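Local coordinates for protein synaptotagmin IV (Rattus norvegicus, PDB 1W15) that is a synaptotagmin that does not bind Ca2+ and takes part in the mobility of neuronal dense core vesicles through KIF1A, represented here by its second C2 domain, C2B, at residues E114-G122 against A145-G153; D52-Y60 against A80-I90. One frame throughout, in Å; residues are numbered along the deposited sequence.

Overall arrangement
Both contacts tie the two four-stranded antiparallel sheets of the C2B sandwich together. Contact 2 does so in the interior, setting strand 53-61 over strand 80-89 mainly through side chains, without any hydrogen bond across it. Contact 1 works at a border, where the chain leaving strand 144-149 turns onto strand 114-121 and adds backbone hydrogen bonds. Their centres lie 12 Å apart and their nearest atoms about 4 Å apart, without touching; along the chain, contact 2 closes before contact 1 opens. Different calcium ions mark their ends. Asp52 of contact 2 belongs to a four-residue site with Asp106, Ser107 and Glu108, whereas Asp152 and Gly153 of contact 1 hold another ion at the C-terminus.

Contact 1 of 2, residues E114-G122 against A145-G153; sequences EVIGRLVLG and AKWHMLCDG. With CA (calcium ion), chain D.
Arg118 and Cys151 form a single antiparallel, hydrogen-bonded bridge: Arg118 N gives a bent bond to Cys151 O (2.7 Å), and Cys151 N a nearly straight one to Arg118 O (2.8 Å, 172°). The directions of strands 114-121 and 145-149 differ by 124°; the bridge joins Arg118, within the first, to Cys151, two residues past the end of the second. Gly117 lets the chains close in, since a CB on it would collide with CB of Leu150; its CA makes a C-H...O contact with Cys151 O instead. Gly117 and Ile116 also form a classic beta bulge opposite Val104.

Along the sandwich interior, Leu119 meets His148 at about a right angle. With CG of Leu119 lying opposite its backbone N (chi1 168°), one methyl, CD1, lies against His148 CB (3.6 Å) and the other, CD2, against the ring carbon His148 CD2 (3.7 Å). Leu121 CD2 sits over one ring face, in a CH-pi contact 4.1 Å from the centroid of His148. ND1 of His148 is hydrogen-bonded to Ser128 OG and NE2 to His132 ND1, which should restrain the ring's rotation.

Toward the C-terminus, Val115 CG1 packs 3.6 Å from Gly153 C. One water accepts from Arg118 NH1 and donates to Asp152 O, while Arg118 NE makes a salt bridge to Glu101. Another water links Val115 O to Gly153 OXT. That oxygen also binds calcium at 2.4 Å, joined by Asp152 OD1.

Strand 114-121 is one of the two edge strands of its sheet, beside strand 98-106; strand 144-149 ends the other sheet, beside strand 18-26. The tail beyond it thus crosses from one layer of the sandwich to the edge of the other, and helix 128-138 packs against Leu121.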
# COMPACT_ATOMS: atom_id res chain seq x y z
N GLU A 114 -16.47 -11.76 -19.10
CA GLU A 114 -16.66 -10.58 -19.95
C GLU A 114 -15.77 -9.45 -19.49
O GLU A 114 -15.50 -9.32 -18.30
CB GLU A 114 -18.12 -10.16 -19.87
CG GLU A 114 -18.42 -8.79 -20.49
CD GLU A 114 -19.87 -8.71 -20.94
OE1 GLU A 114 -20.66 -9.53 -20.45
OE2 GLU A 114 -20.22 -7.85 -21.80
N VAL A 115 -15.26 -8.66 -20.45
CA VAL A 115 -14.44 -7.50 -20.11
C VAL A 115 -15.42 -6.40 -19.75
O VAL A 115 -16.29 -6.09 -20.56
CB VAL A 115 -13.55 -7.05 -21.29
CG1 VAL A 115 -12.84 -5.67 -20.99
CG2 VAL A 115 -12.53 -8.13 -21.65
N ILE A 116 -15.33 -5.88 -18.53
CA ILE A 116 -16.22 -4.83 -18.05
C ILE A 116 -15.66 -3.47 -18.52
O ILE A 116 -16.42 -2.56 -18.91
CB ILE A 116 -16.23 -4.83 -16.50
CG1 ILE A 116 -16.92 -6.06 -15.92
CG2 ILE A 116 -16.88 -3.54 -15.94
CD1 ILE A 116 -16.73 -6.15 -14.36
N GLY A 117 -14.34 -3.35 -18.50
CA GLY A 117 -13.70 -2.12 -18.97
C GLY A 117 -12.23 -2.30 -19.15
O GLY A 117 -11.64 -3.26 -18.64
N ARG A 118 -11.63 -1.36 -19.86
CA ARG A 118 -10.21 -1.46 -20.14
C ARG A 118 -9.53 -0.11 -19.95
O ARG A 118 -10.12 0.93 -20.23
CB ARG A 118 -10.07 -1.90 -21.62
CG ARG A 118 -8.66 -1.98 -22.18
CD ARG A 118 -8.69 -2.80 -23.57
NE ARG A 118 -7.38 -2.86 -24.20
CZ ARG A 118 -6.87 -1.90 -24.97
NH1 ARG A 118 -7.56 -0.79 -25.25
NH2 ARG A 118 -5.65 -2.07 -25.48
N LEU A 119 -8.25 -0.16 -19.61
CA LEU A 119 -7.44 1.04 -19.40
C LEU A 119 -6.04 0.75 -19.92
O LEU A 119 -5.46 -0.30 -19.57
CB LEU A 119 -7.39 1.38 -17.90
CG LEU A 119 -6.33 2.44 -17.52
CD1 LEU A 119 -6.69 3.83 -18.18
CD2 LEU A 119 -6.09 2.50 -16.02
N VAL A 120 -5.52 1.64 -20.75
CA VAL A 120 -4.15 1.48 -21.23
C VAL A 120 -3.26 2.67 -20.80
O VAL A 120 -3.66 3.81 -20.98
CB VAL A 120 -4.10 1.30 -22.75
CG1 VAL A 120 -2.66 1.29 -23.28
CG2 VAL A 120 -4.80 -0.01 -23.15
N LEU A 121 -2.06 2.38 -20.30
CA LEU A 121 -1.10 3.45 -20.02
C LEU A 121 0.13 3.20 -20.87
O LEU A 121 0.62 2.08 -20.91
CB LEU A 121 -0.67 3.46 -18.56
CG LEU A 121 -1.65 3.47 -17.36
CD1 LEU A 121 -0.91 3.85 -16.08
CD2 LEU A 121 -2.93 4.26 -17.51
N GLY A 122 0.62 4.24 -21.54
CA GLY A 122 1.77 4.08 -22.42
C GLY A 122 2.08 5.40 -23.08
O GLY A 122 1.34 6.36 -22.88
N ALA A 145 -0.31 7.58 -7.95
CA ALA A 145 -1.69 6.96 -8.00
C ALA A 145 -2.67 7.89 -8.69
O ALA A 145 -2.62 9.12 -8.44
CB ALA A 145 -2.18 6.62 -6.61
N LYS A 146 -3.53 7.35 -9.59
CA LYS A 146 -4.55 8.17 -10.25
C LYS A 146 -5.76 7.30 -10.53
O LYS A 146 -5.60 6.09 -10.80
CB LYS A 146 -4.11 8.71 -11.63
CG LYS A 146 -2.82 9.52 -11.63
CD LYS A 146 -2.68 10.38 -12.95
CE LYS A 146 -1.38 11.22 -12.89
NZ LYS A 146 -1.33 11.98 -11.58
N TRP A 147 -6.92 7.93 -10.45
CA TRP A 147 -8.19 7.37 -10.96
C TRP A 147 -8.28 7.56 -12.46
O TRP A 147 -7.90 8.62 -12.99
CB TRP A 147 -9.36 8.10 -10.32
CG TRP A 147 -9.73 7.64 -8.94
CD1 TRP A 147 -9.54 8.32 -7.73
CD2 TRP A 147 -10.39 6.41 -8.61
NE1 TRP A 147 -10.03 7.56 -6.69
CE2 TRP A 147 -10.59 6.40 -7.19
CE3 TRP A 147 -10.84 5.30 -9.38
CZ2 TRP A 147 -11.22 5.32 -6.50
CZ3 TRP A 147 -11.49 4.24 -8.72
CH2 TRP A 147 -11.65 4.25 -7.27
N HIS A 148 -8.76 6.54 -13.18
CA HIS A 148 -8.95 6.62 -14.62
C HIS A 148 -10.33 6.11 -14.96
O HIS A 148 -10.75 5.12 -14.37
CB HIS A 148 -7.99 5.70 -15.33
CG HIS A 148 -6.57 6.10 -15.17
ND1 HIS A 148 -5.96 7.01 -16.02
CD2 HIS A 148 -5.64 5.74 -14.26
CE1 HIS A 148 -4.70 7.16 -15.66
NE2 HIS A 148 -4.47 6.40 -14.59
N MET A 149 -11.00 6.74 -15.92
CA MET A 149 -12.24 6.16 -16.51
C MET A 149 -11.87 4.93 -17.33
O MET A 149 -10.84 4.91 -18.00
CB MET A 149 -12.98 7.17 -17.41
CG MET A 149 -13.39 8.51 -16.72
SD MET A 149 -14.55 8.29 -15.32
CE MET A 149 -15.91 7.39 -16.06
N LEU A 150 -12.70 3.90 -17.26
CA LEU A 150 -12.51 2.70 -18.05
C LEU A 150 -13.18 2.88 -19.42
O LEU A 150 -14.18 3.57 -19.54
CB LEU A 150 -13.14 1.50 -17.31
CG LEU A 150 -12.36 1.15 -16.02
CD1 LEU A 150 -13.17 0.28 -15.09
CD2 LEU A 150 -11.05 0.44 -16.35
N CYS A 151 -12.58 2.27 -20.44
CA CYS A 151 -13.15 2.23 -21.79
C CYS A 151 -13.71 0.86 -22.11
O CYS A 151 -13.47 -0.11 -21.40
CB CYS A 151 -12.07 2.48 -22.81
SG CYS A 151 -11.59 4.18 -22.65
N ASP A 152 -14.43 0.79 -23.22
CA ASP A 152 -14.87 -0.49 -23.78
C ASP A 152 -13.66 -1.37 -24.10
O ASP A 152 -12.65 -0.89 -24.63
CB ASP A 152 -15.72 -0.23 -25.03
CG ASP A 152 -16.25 -1.52 -25.65
OD1 ASP A 152 -16.76 -2.41 -24.89
OD2 ASP A 152 -16.18 -1.75 -26.89
N GLY A 153 -13.74 -2.66 -23.75
CA GLY A 153 -12.71 -3.63 -24.15
C GLY A 153 -13.27 -5.00 -24.50
O GLY A 153 -12.54 -5.96 -24.75
OXT GLY A 153 -14.49 -5.21 -24.55
CA CA D . -16.60 -4.77 -25.63
O HOH W 1 -16.86 -6.44 -23.26
O HOH W 2 -10.05 0.34 -24.82

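Contact 2 of 2, residues D52-Y60 against A80-I90. With CA (calcium ion), chain B.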
# COMPACT_ATOMS: atom_id res chain seq x y z
N ASP A 52 -18.70 -9.77 -10.52
CA ASP A 52 -17.70 -10.33 -9.61
C ASP A 52 -16.35 -9.96 -10.19
O ASP A 52 -15.76 -10.80 -10.88
CB ASP A 52 -17.84 -11.85 -9.59
CG ASP A 52 -19.23 -12.27 -9.17
OD1 ASP A 52 -19.67 -11.86 -8.09
OD2 ASP A 52 -19.96 -12.98 -9.87
N PRO A 53 -15.91 -8.71 -9.99
CA PRO A 53 -14.73 -8.21 -10.70
C PRO A 53 -13.37 -8.74 -10.26
O PRO A 53 -13.15 -8.98 -9.08
CB PRO A 53 -14.78 -6.69 -10.51
CG PRO A 53 -15.61 -6.50 -9.21
CD PRO A 53 -16.54 -7.66 -9.16
N TYR A 54 -12.48 -8.93 -11.23
CA TYR A 54 -11.04 -9.04 -10.97
C TYR A 54 -10.34 -8.24 -12.05
O TYR A 54 -10.98 -7.80 -13.03
CB TYR A 54 -10.56 -10.49 -10.99
CG TYR A 54 -10.70 -11.24 -12.30
CD1 TYR A 54 -11.95 -11.72 -12.73
CD2 TYR A 54 -9.59 -11.46 -13.11
CE1 TYR A 54 -12.07 -12.43 -13.93
CE2 TYR A 54 -9.69 -12.15 -14.34
CZ TYR A 54 -10.92 -12.60 -14.74
OH TYR A 54 -11.00 -13.27 -15.92
N VAL A 55 -9.04 -8.03 -11.91
CA VAL A 55 -8.34 -7.24 -12.87
C VAL A 55 -7.14 -8.01 -13.39
O VAL A 55 -6.33 -8.57 -12.61
CB VAL A 55 -7.84 -5.90 -12.22
CG1 VAL A 55 -7.04 -5.08 -13.26
CG2 VAL A 55 -9.04 -5.14 -11.68
N LYS A 56 -7.01 -8.02 -14.70
CA LYS A 56 -5.88 -8.62 -15.37
C LYS A 56 -5.00 -7.50 -15.87
O LYS A 56 -5.51 -6.49 -16.38
CB LYS A 56 -6.38 -9.42 -16.59
CG LYS A 56 -5.26 -10.11 -17.31
CD LYS A 56 -5.72 -11.44 -17.76
CE LYS A 56 -4.62 -12.13 -18.53
NZ LYS A 56 -5.24 -13.26 -19.21
N VAL A 57 -3.69 -7.67 -15.72
CA VAL A 57 -2.72 -6.65 -16.06
C VAL A 57 -1.73 -7.27 -17.08
O VAL A 57 -1.03 -8.24 -16.76
CB VAL A 57 -1.95 -6.12 -14.83
CG1 VAL A 57 -1.03 -4.91 -15.24
CG2 VAL A 57 -2.92 -5.68 -13.69
N ASN A 58 -1.67 -6.73 -18.29
CA ASN A 58 -0.74 -7.23 -19.33
C ASN A 58 0.33 -6.18 -19.54
O ASN A 58 0.01 -5.01 -19.65
CB ASN A 58 -1.50 -7.50 -20.65
CG ASN A 58 -2.46 -8.67 -20.54
OD1 ASN A 58 -2.13 -9.67 -19.91
ND2 ASN A 58 -3.67 -8.56 -21.14
N LEU A 59 1.59 -6.61 -19.70
CA LEU A 59 2.70 -5.70 -19.96
C LEU A 59 3.18 -5.98 -21.37
O LEU A 59 3.40 -7.14 -21.72
CB LEU A 59 3.84 -6.02 -18.99
CG LEU A 59 5.05 -5.09 -19.07
CD1 LEU A 59 4.73 -3.76 -18.46
CD2 LEU A 59 6.25 -5.71 -18.38
N TYR A 60 3.34 -4.91 -22.18
CA TYR A 60 3.72 -5.04 -23.60
C TYR A 60 5.03 -4.33 -23.80
O TYR A 60 5.21 -3.21 -23.29
CB TYR A 60 2.70 -4.35 -24.48
CG TYR A 60 1.39 -5.10 -24.47
CD1 TYR A 60 1.20 -6.22 -25.31
CD2 TYR A 60 0.35 -4.72 -23.60
CE1 TYR A 60 -0.01 -6.97 -25.29
CE2 TYR A 60 -0.86 -5.43 -23.60
CZ TYR A 60 -1.02 -6.56 -24.44
OH TYR A 60 -2.22 -7.27 -24.41
N ALA A 80 -14.89 -2.36 -5.47
CA ALA A 80 -14.07 -3.48 -5.07
C ALA A 80 -12.71 -2.94 -4.70
O ALA A 80 -12.16 -2.17 -5.48
CB ALA A 80 -13.93 -4.45 -6.26
N VAL A 81 -12.21 -3.28 -3.51
CA VAL A 81 -10.86 -2.94 -3.10
C VAL A 81 -9.99 -4.16 -3.43
O VAL A 81 -10.27 -5.28 -2.95
CB VAL A 81 -10.80 -2.60 -1.61
CG1 VAL A 81 -9.40 -2.20 -1.19
CG2 VAL A 81 -11.77 -1.44 -1.30
N PHE A 82 -8.99 -3.99 -4.30
CA PHE A 82 -8.12 -5.12 -4.67
C PHE A 82 -6.81 -5.06 -3.88
O PHE A 82 -6.38 -6.08 -3.37
CB PHE A 82 -7.80 -5.11 -6.17
CG PHE A 82 -9.01 -5.29 -7.02
CD1 PHE A 82 -9.60 -6.55 -7.15
CD2 PHE A 82 -9.59 -4.20 -7.67
CE1 PHE A 82 -10.75 -6.72 -7.94
CE2 PHE A 82 -10.76 -4.37 -8.46
CZ PHE A 82 -11.34 -5.62 -8.58
N ASN A 83 -6.19 -3.88 -3.83
CA ASN A 83 -4.89 -3.67 -3.17
C ASN A 83 -3.85 -4.73 -3.54
O ASN A 83 -3.35 -5.46 -2.64
CB ASN A 83 -5.04 -3.63 -1.64
CG ASN A 83 -5.78 -2.39 -1.15
OD1 ASN A 83 -5.88 -1.40 -1.89
ND2 ASN A 83 -6.31 -2.44 0.09
N GLU A 84 -3.58 -4.88 -4.83
CA GLU A 84 -2.66 -5.96 -5.22
C GLU A 84 -1.47 -5.30 -5.87
O GLU A 84 -1.66 -4.67 -6.90
CB GLU A 84 -3.34 -6.97 -6.20
CG GLU A 84 -4.29 -7.84 -5.39
CD GLU A 84 -4.34 -9.27 -5.84
OE1 GLU A 84 -3.29 -9.79 -6.29
OE2 GLU A 84 -5.42 -9.87 -5.67
N LEU A 85 -0.29 -5.49 -5.29
CA LEU A 85 0.95 -4.96 -5.90
C LEU A 85 1.62 -6.06 -6.72
O LEU A 85 1.78 -7.24 -6.25
CB LEU A 85 1.88 -4.39 -4.85
CG LEU A 85 3.22 -3.75 -5.30
CD1 LEU A 85 3.59 -2.64 -4.24
CD2 LEU A 85 4.35 -4.78 -5.45
N PHE A 86 2.05 -5.67 -7.94
CA PHE A 86 2.82 -6.55 -8.81
C PHE A 86 4.12 -5.90 -9.17
O PHE A 86 4.20 -4.65 -9.30
CB PHE A 86 2.06 -6.83 -10.11
CG PHE A 86 0.66 -7.42 -9.87
CD1 PHE A 86 0.52 -8.73 -9.43
CD2 PHE A 86 -0.48 -6.64 -10.13
CE1 PHE A 86 -0.78 -9.29 -9.21
CE2 PHE A 86 -1.81 -7.21 -9.91
CZ PHE A 86 -1.92 -8.51 -9.44
N VAL A 87 5.11 -6.74 -9.38
CA VAL A 87 6.43 -6.25 -9.81
C VAL A 87 6.70 -6.78 -11.23
O VAL A 87 6.69 -8.01 -11.44
CB VAL A 87 7.55 -6.73 -8.81
CG1 VAL A 87 8.98 -6.32 -9.27
CG2 VAL A 87 7.28 -6.16 -7.47
N PHE A 88 6.99 -5.87 -12.17
CA PHE A 88 7.35 -6.27 -13.56
C PHE A 88 8.80 -6.01 -13.82
O PHE A 88 9.30 -4.96 -13.48
CB PHE A 88 6.56 -5.48 -14.58
CG PHE A 88 5.13 -5.87 -14.66
CD1 PHE A 88 4.75 -7.07 -15.27
CD2 PHE A 88 4.14 -5.01 -14.19
CE1 PHE A 88 3.40 -7.43 -15.40
CE2 PHE A 88 2.78 -5.36 -14.28
CZ PHE A 88 2.41 -6.59 -14.90
N ASP A 89 9.48 -6.97 -14.42
CA ASP A 89 10.82 -6.75 -15.02
C ASP A 89 10.72 -5.99 -16.35
O ASP A 89 9.87 -6.31 -17.18
CB ASP A 89 11.48 -8.10 -15.29
CG ASP A 89 11.85 -8.84 -14.01
OD1 ASP A 89 12.29 -8.19 -13.04
OD2 ASP A 89 11.73 -10.07 -13.89
N ILE A 90 11.55 -4.99 -16.56
CA ILE A 90 11.51 -4.22 -17.79
C ILE A 90 12.79 -4.63 -18.51
O ILE A 90 13.88 -4.47 -17.97
CB ILE A 90 11.49 -2.67 -17.49
CG1 ILE A 90 10.26 -2.28 -16.66
CG2 ILE A 90 11.58 -1.84 -18.79
CD1 ILE A 90 8.87 -2.62 -17.32
CA CA B . -20.29 -12.90 -12.34
O HOH W 3 -22.90 -13.76 -12.15
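Val55 CG2 lies over one face of the Phe82 ring, toward its rim, 4.1 Å from the centroid and 24° off the normal, which makes it a CH-pi contact. Pro53 O comes to the edge of the same ring, in its plane, 3.5 Å from Phe82 CE1. The Phe88 ring is met in a similar way by two aliphatic side chains: Leu59 CB rests over a face, 4.2 Å from the Phe88 centroid, while Val57 CG1 approaches the edge near the plane, 3.8 Å from CZ of Phe88. The other branch of Val57, CG2, leans obliquely on the Phe86 ring, so this one valine serves two phenylalanines.

No hydrogen bond crosses here; the axes of 53-60 and 80-89 come no closer than 8.6 Å and are inclined at 35°. This is the face-to-face packing of a C2 beta sandwich: strand 53-61 runs inside one sheet, strand 80-89 edges the other, and the side chains of Pro53, Val55, Val57 and Leu59 point into the space between. An alanine in place of Phe82 would remove the ring on which Val55 CG2 rests and would probably leave a gap beneath Pro53 and Val55.

The side chains of Leu59 and Phe88 lie alongside each other and run in opposing senses. Because Leu59 CG stands across from its backbone N (chi1 -176°), CD2 is carried along the phenyl to within 3.7 Å of Phe88 CD1, and it also touches CD1 of Ile90. At the other end Pro53 CG meets Ala80 CB at 4.0 Å. Just before that proline, Asp52 OD2 binds a calcium ion seen in this crystal at 2.5 Å, in a site completed by a water, Asp106, Ser107 and Glu108; Asp52 OD1 is hydrogen-bonded to the backbone N of Cys76.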